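Uncharacterized protein (Jannaschia sp. CCS1, PDB 2PYQ) is of unknown function, a small, single-chain, all-helical member of the DUF2853 family. Local coordinates at residues L76-Y87 with V99-F107. Numbering follows the deposited sequence.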
ATOM      1  N   LEU A  76       3.047  14.877   1.936  1.00 19.75           N
ATOM      2  CA  LEU A  76       3.494  13.494   1.632  1.00 19.54           C
ATOM      3  C   LEU A  76       3.615  12.630   2.874  1.00 19.58           C
ATOM      4  O   LEU A  76       2.957  11.602   2.980  1.00 19.06           O
ATOM      5  CB  LEU A  76       4.790  13.485   0.827  1.00 20.17           C
ATOM      6  CG  LEU A  76       4.715  14.197  -0.526  1.00 20.29           C
ATOM      7  CD1 LEU A  76       5.972  13.829  -1.351  1.00 20.98           C
ATOM      8  CD2 LEU A  76       3.477  13.877  -1.344  1.00 19.57           C
HETATM    9  N   MSE A  77       4.423  13.074   3.826  1.00 20.32           N
HETATM   10  CA  MSE A  77       4.505  12.338   5.095  1.00 20.56           C
HETATM   11  C   MSE A  77       3.165  12.389   5.833  1.00 20.12           C
HETATM   12  O   MSE A  77       2.814  11.450   6.501  1.00 20.55           O
HETATM   13  CB  MSE A  77       5.648  12.850   5.961  1.00 24.10           C
HETATM   14  CG  MSE A  77       5.953  11.985   7.158  1.00 27.40           C
HETATM   15 SE   MSE A  77       6.374  10.127   6.679  0.75 29.22          SE
HETATM   16  CE  MSE A  77       7.930  10.432   5.621  1.00 22.65           C
ATOM     17  N   GLY A  78       2.417  13.469   5.697  1.00 19.96           N
ATOM     18  CA  GLY A  78       1.071  13.555   6.293  1.00 19.64           C
ATOM     19  C   GLY A  78       0.174  12.469   5.752  1.00 19.25           C
ATOM     20  O   GLY A  78      -0.557  11.826   6.503  1.00 19.17           O
ATOM     21  N   GLY A  79       0.243  12.249   4.444  1.00 18.44           N
ATOM     22  CA  GLY A  79      -0.530  11.184   3.783  1.00 17.85           C
ATOM     23  C   GLY A  79      -0.077   9.796   4.215  1.00 17.92           C
ATOM     24  O   GLY A  79      -0.905   8.930   4.438  1.00 17.97           O
ATOM     25  N   ILE A  80       1.236   9.603   4.330  1.00 18.38           N
ATOM     26  CA  ILE A  80       1.804   8.324   4.790  1.00 18.64           C
ATOM     27  C   ILE A  80       1.326   8.052   6.237  1.00 20.41           C
ATOM     28  O   ILE A  80       0.826   6.972   6.533  1.00 19.52           O
ATOM     29  CB  ILE A  80       3.327   8.289   4.684  1.00 19.28           C
ATOM     30  CG1 ILE A  80       3.725   8.275   3.208  1.00 19.09           C
ATOM     31  CG2 ILE A  80       3.879   7.024   5.364  1.00 19.74           C
ATOM     32  CD1 ILE A  80       5.168   8.583   2.937  1.00 19.83           C
ATOM     33  N   GLN A  81       1.433   9.060   7.097  1.00 19.41           N
ATOM     34  CA  GLN A  81       1.000   8.926   8.494  1.00 20.28           C
ATOM     35  C   GLN A  81      -0.488   8.577   8.569  1.00 21.37           C
ATOM     36  O   GLN A  81      -0.881   7.675   9.345  1.00 23.83           O
ATOM     37  CB  GLN A  81       1.363  10.165   9.324  1.00 24.92           C
ATOM     38  CG  GLN A  81       2.880  10.227   9.567  1.00 35.14           C
ATOM     39  CD  GLN A  81       3.377  11.539  10.190  1.00 46.43           C
ATOM     40  OE1 GLN A  81       4.436  11.543  10.862  1.00 50.54           O
ATOM     41  NE2 GLN A  81       2.641  12.655   9.985  1.00 47.06           N
ATOM     42  N   SER A  82      -1.302   9.240   7.737  1.00 19.41           N
ATOM     43  CA  SER A  82      -2.749   9.008   7.661  1.00 19.99           C
ATOM     44  C   SER A  82      -3.089   7.564   7.285  1.00 18.25           C
ATOM     45  O   SER A  82      -3.904   6.923   7.952  1.00 18.75           O
ATOM     46  CB  SER A  82      -3.417   9.968   6.679  1.00 23.36           C
ATOM     47  OG  SER A  82      -4.825   9.705   6.611  1.00 26.66           O
ATOM     48  N   VAL A  83      -2.474   7.058   6.218  1.00 17.90           N
ATOM     49  CA  VAL A  83      -2.796   5.698   5.774  0.50 17.74           C
ATOM     50  C   VAL A  83      -2.295   4.664   6.765  1.00 18.96           C
ATOM     51  O   VAL A  83      -2.997   3.681   6.979  1.00 19.24           O
ATOM     52  CB  VAL A  83      -2.389   5.398   4.320  0.50 17.35           C
ATOM     53  CG1 VAL A  83      -3.047   6.403   3.391  0.50 16.97           C
ATOM     54  CG2 VAL A  83      -0.895   5.390   4.150  0.50 17.61           C
ATOM     55  N   ILE A  84      -1.134   4.899   7.413  1.00 19.79           N
ATOM     56  CA  ILE A  84      -0.624   3.967   8.421  1.00 20.05           C
ATOM     57  C   ILE A  84      -1.599   3.937   9.636  1.00 20.83           C
ATOM     58  O   ILE A  84      -1.898   2.878  10.157  1.00 21.22           O
ATOM     59  CB  ILE A  84       0.805   4.303   8.846  1.00 22.51           C
ATOM     60  CG1 ILE A  84       1.779   4.049   7.705  1.00 21.94           C
ATOM     61  CG2 ILE A  84       1.217   3.483  10.077  1.00 24.39           C
ATOM     62  CD1 ILE A  84       1.918   2.624   7.244  1.00 25.03           C
ATOM     63  N   GLU A  85      -2.096   5.100  10.028  1.00 20.84           N
ATOM     64  CA  GLU A  85      -3.074   5.199  11.123  1.00 22.66           C
ATOM     65  C   GLU A  85      -4.387   4.485  10.769  1.00 22.36           C
ATOM     66  O   GLU A  85      -4.964   3.774  11.616  1.00 24.71           O
ATOM     67  CB  GLU A  85      -3.329   6.670  11.524  1.00 22.44           C
ATOM     68  CG  GLU A  85      -4.353   6.873  12.638  1.00 26.36           C
ATOM     69  N   THR A  86      -4.845   4.657   9.530  1.00 19.76           N
ATOM     70  CA  THR A  86      -6.058   4.007   9.012  1.00 20.28           C
ATOM     71  C   THR A  86      -5.909   2.478   9.051  1.00 21.95           C
ATOM     72  O   THR A  86      -6.803   1.780   9.549  1.00 22.52           O
ATOM     73  CB  THR A  86      -6.404   4.481   7.624  1.00 19.97           C
ATOM     74  OG1 THR A  86      -6.712   5.889   7.705  1.00 23.53           O
ATOM     75  CG2 THR A  86      -7.610   3.745   7.047  1.00 20.78           C
ATOM     76  N   TYR A  87      -4.764   1.973   8.601  1.00 19.94           N
ATOM     77  CA  TYR A  87      -4.480   0.527   8.589  1.00 19.76           C
ATOM     78  C   TYR A  87      -4.513   0.017  10.040  1.00 23.20           C
ATOM     79  O   TYR A  87      -5.041  -1.074  10.312  1.00 24.11           O
ATOM     80  CB  TYR A  87      -3.119   0.231   7.952  1.00 19.80           C
ATOM     81  CG  TYR A  87      -3.014  -1.082   7.176  1.00 20.81           C
ATOM     82  CD1 TYR A  87      -3.741  -2.242   7.515  1.00 20.90           C
ATOM     83  CD2 TYR A  87      -2.089  -1.184   6.126  1.00 20.58           C
ATOM     84  CE1 TYR A  87      -3.591  -3.426   6.796  1.00 22.11           C
ATOM     85  CE2 TYR A  87      -1.937  -2.341   5.428  1.00 21.51           C
ATOM     86  CZ  TYR A  87      -2.683  -3.452   5.741  1.00 22.64           C
ATOM     87  OH  TYR A  87      -2.510  -4.623   5.046  1.00 23.67           O
ATOM     88  N   VAL A  99      -0.788  -0.531   1.497  1.00 19.46           N
ATOM     89  CA  VAL A  99      -0.308   0.846   1.776  1.00 18.50           C
ATOM     90  C   VAL A  99      -0.207   1.663   0.490  1.00 17.83           C
ATOM     91  O   VAL A  99      -0.669   2.804   0.429  1.00 17.42           O
ATOM     92  CB  VAL A  99       1.035   0.828   2.532  1.00 18.48           C
ATOM     93  CG1 VAL A  99       1.630   2.259   2.675  1.00 18.42           C
ATOM     94  CG2 VAL A  99       0.839   0.165   3.894  1.00 18.90           C
ATOM     95  N   TYR A 100       0.380   1.071  -0.543  1.00 18.74           N
ATOM     96  CA  TYR A 100       0.520   1.736  -1.863  1.00 17.88           C
ATOM     97  C   TYR A 100      -0.844   2.035  -2.472  1.00 18.39           C
ATOM     98  O   TYR A 100      -1.045   3.114  -3.005  1.00 18.90           O
ATOM     99  CB  TYR A 100       1.431   0.929  -2.800  1.00 18.43           C
ATOM    100  CG  TYR A 100       2.926   1.031  -2.466  1.00 25.41           C
ATOM    101  CD1 TYR A 100       3.397   1.484  -1.215  1.00 27.14           C
ATOM    102  CD2 TYR A 100       3.881   0.584  -3.398  1.00 28.02           C
ATOM    103  CE1 TYR A 100       4.747   1.563  -0.913  1.00 30.80           C
ATOM    104  CE2 TYR A 100       5.277   0.629  -3.088  1.00 29.89           C
ATOM    105  CZ  TYR A 100       5.684   1.141  -1.847  1.00 32.87           C
ATOM    106  OH  TYR A 100       7.042   1.209  -1.517  1.00 36.94           O
ATOM    107  N   TYR A 101      -1.778   1.102  -2.381  1.00 17.52           N
ATOM    108  CA  TYR A 101      -3.135   1.293  -2.870  1.00 17.37           C
ATOM    109  C   TYR A 101      -3.763   2.492  -2.159  1.00 19.32           C
ATOM    110  O   TYR A 101      -4.322   3.374  -2.792  1.00 17.97           O
ATOM    111  CB  TYR A 101      -3.977   0.034  -2.621  1.00 17.58           C
ATOM    112  CG  TYR A 101      -5.452   0.188  -2.937  1.00 17.59           C
ATOM    113  CD1 TYR A 101      -6.344   0.744  -1.990  1.00 17.62           C
ATOM    114  CD2 TYR A 101      -5.967  -0.202  -4.159  1.00 17.95           C
ATOM    115  CE1 TYR A 101      -7.692   0.904  -2.261  1.00 18.10           C
ATOM    116  CE2 TYR A 101      -7.327  -0.064  -4.447  1.00 19.04           C
ATOM    117  CZ  TYR A 101      -8.183   0.501  -3.499  1.00 21.10           C
ATOM    118  OH  TYR A 101      -9.515   0.650  -3.811  1.00 24.45           O
HETATM  119  N   MSE A 102      -3.663   2.501  -0.827  1.00 18.18           N
HETATM  120  CA  MSE A 102      -4.269   3.598  -0.025  0.50 16.99           C
HETATM  121  C   MSE A 102      -3.639   4.951  -0.358  1.00 16.59           C
HETATM  122  O   MSE A 102      -4.365   5.930  -0.457  1.00 16.48           O
HETATM  123  CB  MSE A 102      -4.224   3.300   1.479  0.50 16.85           C
HETATM  124  CG  MSE A 102      -5.286   2.312   1.918  0.50 17.28           C
HETATM  125 SE   MSE A 102      -5.424   2.292   3.874  0.38 23.71          SE
HETATM  126  CE  MSE A 102      -4.204   1.334   3.870  0.50 18.22           C
ATOM    127  N   LEU A 103      -2.332   5.006  -0.524  1.00 16.74           N
ATOM    128  CA  LEU A 103      -1.670   6.260  -0.891  1.00 17.16           C
ATOM    129  C   LEU A 103      -2.113   6.738  -2.287  1.00 19.02           C
ATOM    130  O   LEU A 103      -2.353   7.931  -2.494  1.00 19.52           O
ATOM    131  CB  LEU A 103      -0.155   6.132  -0.845  1.00 17.76           C
ATOM    132  CG  LEU A 103       0.436   5.967   0.570  1.00 18.93           C
ATOM    133  CD1 LEU A 103       1.866   5.534   0.485  1.00 17.87           C
ATOM    134  CD2 LEU A 103       0.292   7.272   1.360  1.00 17.36           C
ATOM    135  N   THR A 104      -2.188   5.813  -3.240  1.00 17.29           N
ATOM    136  CA  THR A 104      -2.653   6.146  -4.604  1.00 18.77           C
ATOM    137  C   THR A 104      -4.066   6.771  -4.583  1.00 19.46           C
ATOM    138  O   THR A 104      -4.303   7.832  -5.226  1.00 20.00           O
ATOM    139  CB  THR A 104      -2.608   4.891  -5.516  1.00 17.84           C
ATOM    140  OG1 THR A 104      -1.268   4.379  -5.549  1.00 19.02           O
ATOM    141  CG2 THR A 104      -3.026   5.245  -6.917  1.00 18.34           C
ATOM    142  N   LYS A 105      -4.991   6.122  -3.878  1.00 18.04           N
ATOM    143  CA  LYS A 105      -6.327   6.684  -3.585  1.00 20.88           C
ATOM    144  C   LYS A 105      -6.293   8.059  -2.895  1.00 19.45           C
ATOM    145  O   LYS A 105      -6.968   8.947  -3.307  1.00 17.31           O
ATOM    146  CB  LYS A 105      -7.182   5.725  -2.773  1.00 22.56           C
ATOM    147  CG  LYS A 105      -7.669   4.516  -3.439  1.00 26.11           C
ATOM    148  CD  LYS A 105      -8.104   4.789  -4.710  1.00 30.44           C
ATOM    149  CE  LYS A 105      -9.350   4.168  -4.941  1.00 32.87           C
ATOM    150  NZ  LYS A 105     -10.253   5.168  -5.593  1.00 34.81           N
ATOM    151  N   HIS A 106      -5.493   8.149  -1.844  1.00 16.53           N
ATOM    152  CA  HIS A 106      -5.428   9.353  -1.000  1.00 16.53           C
ATOM    153  C   HIS A 106      -4.993  10.578  -1.766  1.00 17.87           C
ATOM    154  O   HIS A 106      -5.541  11.648  -1.571  1.00 19.81           O
ATOM    155  CB  HIS A 106      -4.449   9.114   0.158  1.00 19.91           C
ATOM    156  CG  HIS A 106      -4.253  10.285   1.037  1.00 20.64           C
ATOM    157  ND1 HIS A 106      -5.135  10.597   2.055  1.00 23.49           N
ATOM    158  CD2 HIS A 106      -3.252  11.197   1.109  1.00 21.41           C
ATOM    159  CE1 HIS A 106      -4.699  11.699   2.672  1.00 22.20           C
ATOM    160  NE2 HIS A 106      -3.574  12.081   2.114  1.00 20.81           N
ATOM    161  N   PHE A 107      -4.043  10.403  -2.680  1.00 17.12           N
ATOM    162  CA  PHE A 107      -3.537  11.462  -3.517  1.00 17.22           C
ATOM    163  C   PHE A 107      -4.235  11.571  -4.894  1.00 17.88           C
ATOM    164  O   PHE A 107      -3.846  12.406  -5.671  1.00 19.88           O
ATOM    165  CB  PHE A 107      -2.028  11.357  -3.670  1.00 17.45           C
ATOM    166  CG  PHE A 107      -1.260  11.640  -2.396  1.00 18.23           C
ATOM    167  CD1 PHE A 107      -1.189  12.918  -1.884  1.00 18.28           C
ATOM    168  CD2 PHE A 107      -0.617  10.610  -1.710  1.00 17.35           C
ATOM    169  CE1 PHE A 107      -0.471  13.179  -0.736  1.00 17.82           C
ATOM    170  CE2 PHE A 107       0.095  10.861  -0.567  1.00 17.52           C
ATOM    171  CZ  PHE A 107       0.159  12.152  -0.072  1.00 17.77           C
TER
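Leu103 packs against Gly79, Ile80 and Val83, beside the centre of the contact, where Val83 meets Met102. Its CB points along the interface rather than across it. The next atom, CG, is turned anti to the carbonyl carbon (chi1 -69°), which carries the branch over toward residues 76-87 and sets Leu103 CG 3.9 Å from Val83 CG2. Of the two tips, CD2 does most of the touching. Leu103 CD2 comes within 3.6 Å of Val83 CG2, the two side chains meeting at about a right angle. The backbone oxygen Gly79 O lies 3.7 Å from Leu103 CD2. Ile80 CG1 also packs against Leu103 CD2, at 4.0 Å. At the centre, Val83 CG1 lies against Met102 CB, the two side chains running antiparallel alongside one another. Val83 and Met102 are each modelled in two conformers, so all their contacts hold for the conformer described.

At the end near Gly79, which has no side chain, two rings close on the main chain: His106 NE2 is 3.6 Å from Gly79 CA, and Phe107 CZ approaches the same carbon. The imidazole places its CD2 over the centre of one face of the Phe107 ring, while Leu76 CD2 meets Phe107 CZ at 4.0 Å. At the other end, Val99 CG2 abuts the edge of the Tyr87 ring, near its plane, 3.9 Å from Tyr87 CD2. The Tyr87 hydroxyl hydrogen-bonds to Asp15 of helix 4-18 and to the backbone N of Tyr95, in the link between the two helices.

Beyond these side chains, Leu64 and Met65 of helix 53-65 pack on Ile80 and Leu76, and Leu16 of helix 4-18 on Met102. The segment axes approach to 9.7 Å: two consecutive helices that cross at 126°, well off antiparallel, in the apolar core of a small all-alpha domain.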